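Local coordinates for sugar fermentation stimulation protein homolog (Pyrococcus furiosus, PDB 4DA2) that probably binds DNA, pairing an OB-fold domain with a nuclease-like PD-(D/E)xK domain that holds calcium ions, at residues A135-G140 / K185-G190. The protein carries 1 engineered substitution. Sequence-based numbering, arbitrary orientation.
Sequences AVLREG and KPYKKG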
loop_
_atom_site.group_PDB
_atom_site.type_symbol
_atom_site.label_atom_id
_atom_site.label_comp_id
_atom_site.label_asym_id
_atom_site.label_seq_id
_atom_site.Cartn_x
_atom_site.Cartn_y
_atom_site.Cartn_z
ATOM N N ALA A 135 -2.691 1.209 3.254
ATOM C CA ALA A 135 -3.472 1.861 4.316
ATOM C C ALA A 135 -4.007 3.200 3.863
ATOM O O ALA A 135 -3.430 4.255 4.150
ATOM C CB ALA A 135 -2.629 2.016 5.596
ATOM N N VAL A 136 -5.096 3.165 3.112
ATOM C CA VAL A 136 -5.611 4.397 2.501
ATOM C C VAL A 136 -7.031 4.737 2.984
ATOM O O VAL A 136 -7.754 5.534 2.341
ATOM C CB VAL A 136 -5.467 4.414 0.943
ATOM C CG1 VAL A 136 -3.960 4.445 0.554
ATOM C CG2 VAL A 136 -6.177 3.217 0.291
ATOM N N LEU A 137 -7.421 4.139 4.105
ATOM C CA LEU A 137 -8.672 4.492 4.771
ATOM C C LEU A 137 -8.373 5.563 5.817
ATOM O O LEU A 137 -7.498 5.379 6.663
ATOM C CB LEU A 137 -9.307 3.256 5.416
ATOM C CG LEU A 137 -10.623 3.479 6.181
ATOM C CD1 LEU A 137 -11.785 3.857 5.253
ATOM C CD2 LEU A 137 -10.986 2.295 7.057
ATOM N N ARG A 138 -9.062 6.698 5.734
ATOM C CA ARG A 138 -8.743 7.838 6.584
ATOM C C ARG A 138 -9.718 7.987 7.724
ATOM O O ARG A 138 -10.929 7.895 7.536
ATOM C CB ARG A 138 -8.751 9.132 5.774
ATOM C CG ARG A 138 -8.669 10.421 6.631
ATOM C CD ARG A 138 -9.043 11.670 5.844
ATOM N NE ARG A 138 -8.268 11.781 4.616
ATOM C CZ ARG A 138 -7.014 12.223 4.540
ATOM N NH1 ARG A 138 -6.369 12.607 5.639
ATOM N NH2 ARG A 138 -6.397 12.264 3.365
ATOM N N GLU A 139 -9.172 8.222 8.904
ATOM C CA GLU A 139 -9.951 8.730 10.034
ATOM C C GLU A 139 -9.151 9.864 10.653
ATOM O O GLU A 139 -8.211 9.635 11.419
ATOM C CB GLU A 139 -10.240 7.652 11.072
ATOM C CG GLU A 139 -11.072 8.165 12.258
ATOM C CD GLU A 139 -11.009 7.246 13.457
ATOM O OE1 GLU A 139 -11.607 6.144 13.403
ATOM O OE2 GLU A 139 -10.361 7.635 14.456
ATOM N N GLY A 140 -9.512 11.093 10.294
ATOM C CA GLY A 140 -8.780 12.275 10.754
ATOM C C GLY A 140 -7.319 12.265 10.344
ATOM O O GLY A 140 -6.996 12.260 9.162
ATOM N N LYS A 185 -3.397 3.534 12.517
ATOM C CA LYS A 185 -3.938 2.494 13.401
ATOM C C LYS A 185 -4.774 1.485 12.623
ATOM O O LYS A 185 -5.295 1.834 11.561
ATOM C CB LYS A 185 -4.777 3.109 14.530
ATOM C CG LYS A 185 -6.038 3.794 14.043
ATOM C CD LYS A 185 -6.701 4.531 15.202
ATOM C CE LYS A 185 -7.981 5.216 14.723
ATOM N NZ LYS A 185 -8.680 5.905 15.865
ATOM N N PRO A 186 -4.895 0.243 13.134
ATOM C CA PRO A 186 -5.832 -0.708 12.514
ATOM C C PRO A 186 -7.277 -0.214 12.616
ATOM O O PRO A 186 -7.652 0.460 13.582
ATOM C CB PRO A 186 -5.663 -1.990 13.317
ATOM C CG PRO A 186 -4.392 -1.807 14.154
ATOM C CD PRO A 186 -4.206 -0.326 14.312
ATOM N N TYR A 187 -8.039 -0.479 11.563
ATOM C CA TYR A 187 -9.463 -0.192 11.554
ATOM C C TYR A 187 -10.122 -1.450 12.093
ATOM O O TYR A 187 -10.392 -2.407 11.371
ATOM C CB TYR A 187 -9.938 0.187 10.156
ATOM C CG TYR A 187 -11.427 0.497 10.061
ATOM C CD1 TYR A 187 -12.032 1.350 10.977
ATOM C CD2 TYR A 187 -12.206 -0.046 9.027
ATOM C CE1 TYR A 187 -13.387 1.650 10.890
ATOM C CE2 TYR A 187 -13.579 0.269 8.924
ATOM C CZ TYR A 187 -14.140 1.096 9.876
ATOM O OH TYR A 187 -15.474 1.409 9.795
ATOM N N LYS A 188 -10.352 -1.425 13.409
ATOM C CA LYS A 188 -10.846 -2.582 14.170
ATOM C C LYS A 188 -12.150 -3.096 13.581
ATOM O O LYS A 188 -12.269 -4.288 13.339
ATOM C CB LYS A 188 -11.031 -2.194 15.647
ATOM C CG LYS A 188 -11.311 -3.385 16.573
ATOM C CD LYS A 188 -11.176 -3.024 18.049
ATOM C CE LYS A 188 -11.483 -4.234 18.930
ATOM N NZ LYS A 188 -11.697 -3.849 20.359
ATOM N N LYS A 189 -13.104 -2.194 13.338
ATOM C CA LYS A 189 -14.403 -2.560 12.737
ATOM C C LYS A 189 -14.240 -3.285 11.399
ATOM O O LYS A 189 -14.928 -4.278 11.143
ATOM C CB LYS A 189 -15.309 -1.328 12.574
ATOM C CG LYS A 189 -16.746 -1.640 12.158
ATOM C CD LYS A 189 -17.517 -0.375 11.781
ATOM C CE LYS A 189 -18.837 -0.692 11.092
ATOM N NZ LYS A 189 -19.800 -1.387 11.991
ATOM N N GLY A 190 -13.318 -2.805 10.561
ATOM C CA GLY A 190 -13.033 -3.437 9.260
ATOM C C GLY A 190 -12.644 -4.892 9.351
ATOM O O GLY A 190 -13.057 -5.714 8.528
#
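One methyl of L137 lies over a face of the Y187 ring, and two residues further along the same strand E139 reaches out to the ammonium of K185. The methyl carbon CD2 of L137 stands 3.7 Å from the centroid of the Y187 ring, 30° off its normal, a CH-pi contact. It sits nearer one side of the ring than its middle: the closest approach is 3.3 Å from L137 CD2 to Y187 CD2. With CG anti to the backbone N in both residues, the two side chains reach toward each other over the intervening strand, their CA atoms 8.3 Å apart. On the opposite face of the ring, toward the rim, lies the backbone N of G190, so the ring is sandwiched between the leucine methyl and that backbone.

The polar pair meets at about a right angle. K185 has CG between its backbone N and carbonyl carbon (chi1 66°), and beyond that the extended chain carries NZ to within 2.8 Å of E139 OE2. NZ meets OE2 from above the carboxylate plane, 35° out of it, in a hydrogen-bonded salt bridge; OE1 of E139 stays 3.8 Å from K185 NZ. K185 also makes a cation-pi contact with Y142. A methionine in place of K185 would probably leave the E139 carboxylate without its charged mate and Y142 without its cation.

M144, on strand 142-145, touches all four side chains. That strand runs between the other two in the sheet of the PD-(D/E)xK domain, antiparallel to 127-139 and parallel to 183-186, so the contact bridges over it with no direct backbone pairing. The contact has two halves: an apolar methyl-on-ring contact and, beside it, a single-oxygen ion pair at the protein surface, where solvent is likely to temper its strength.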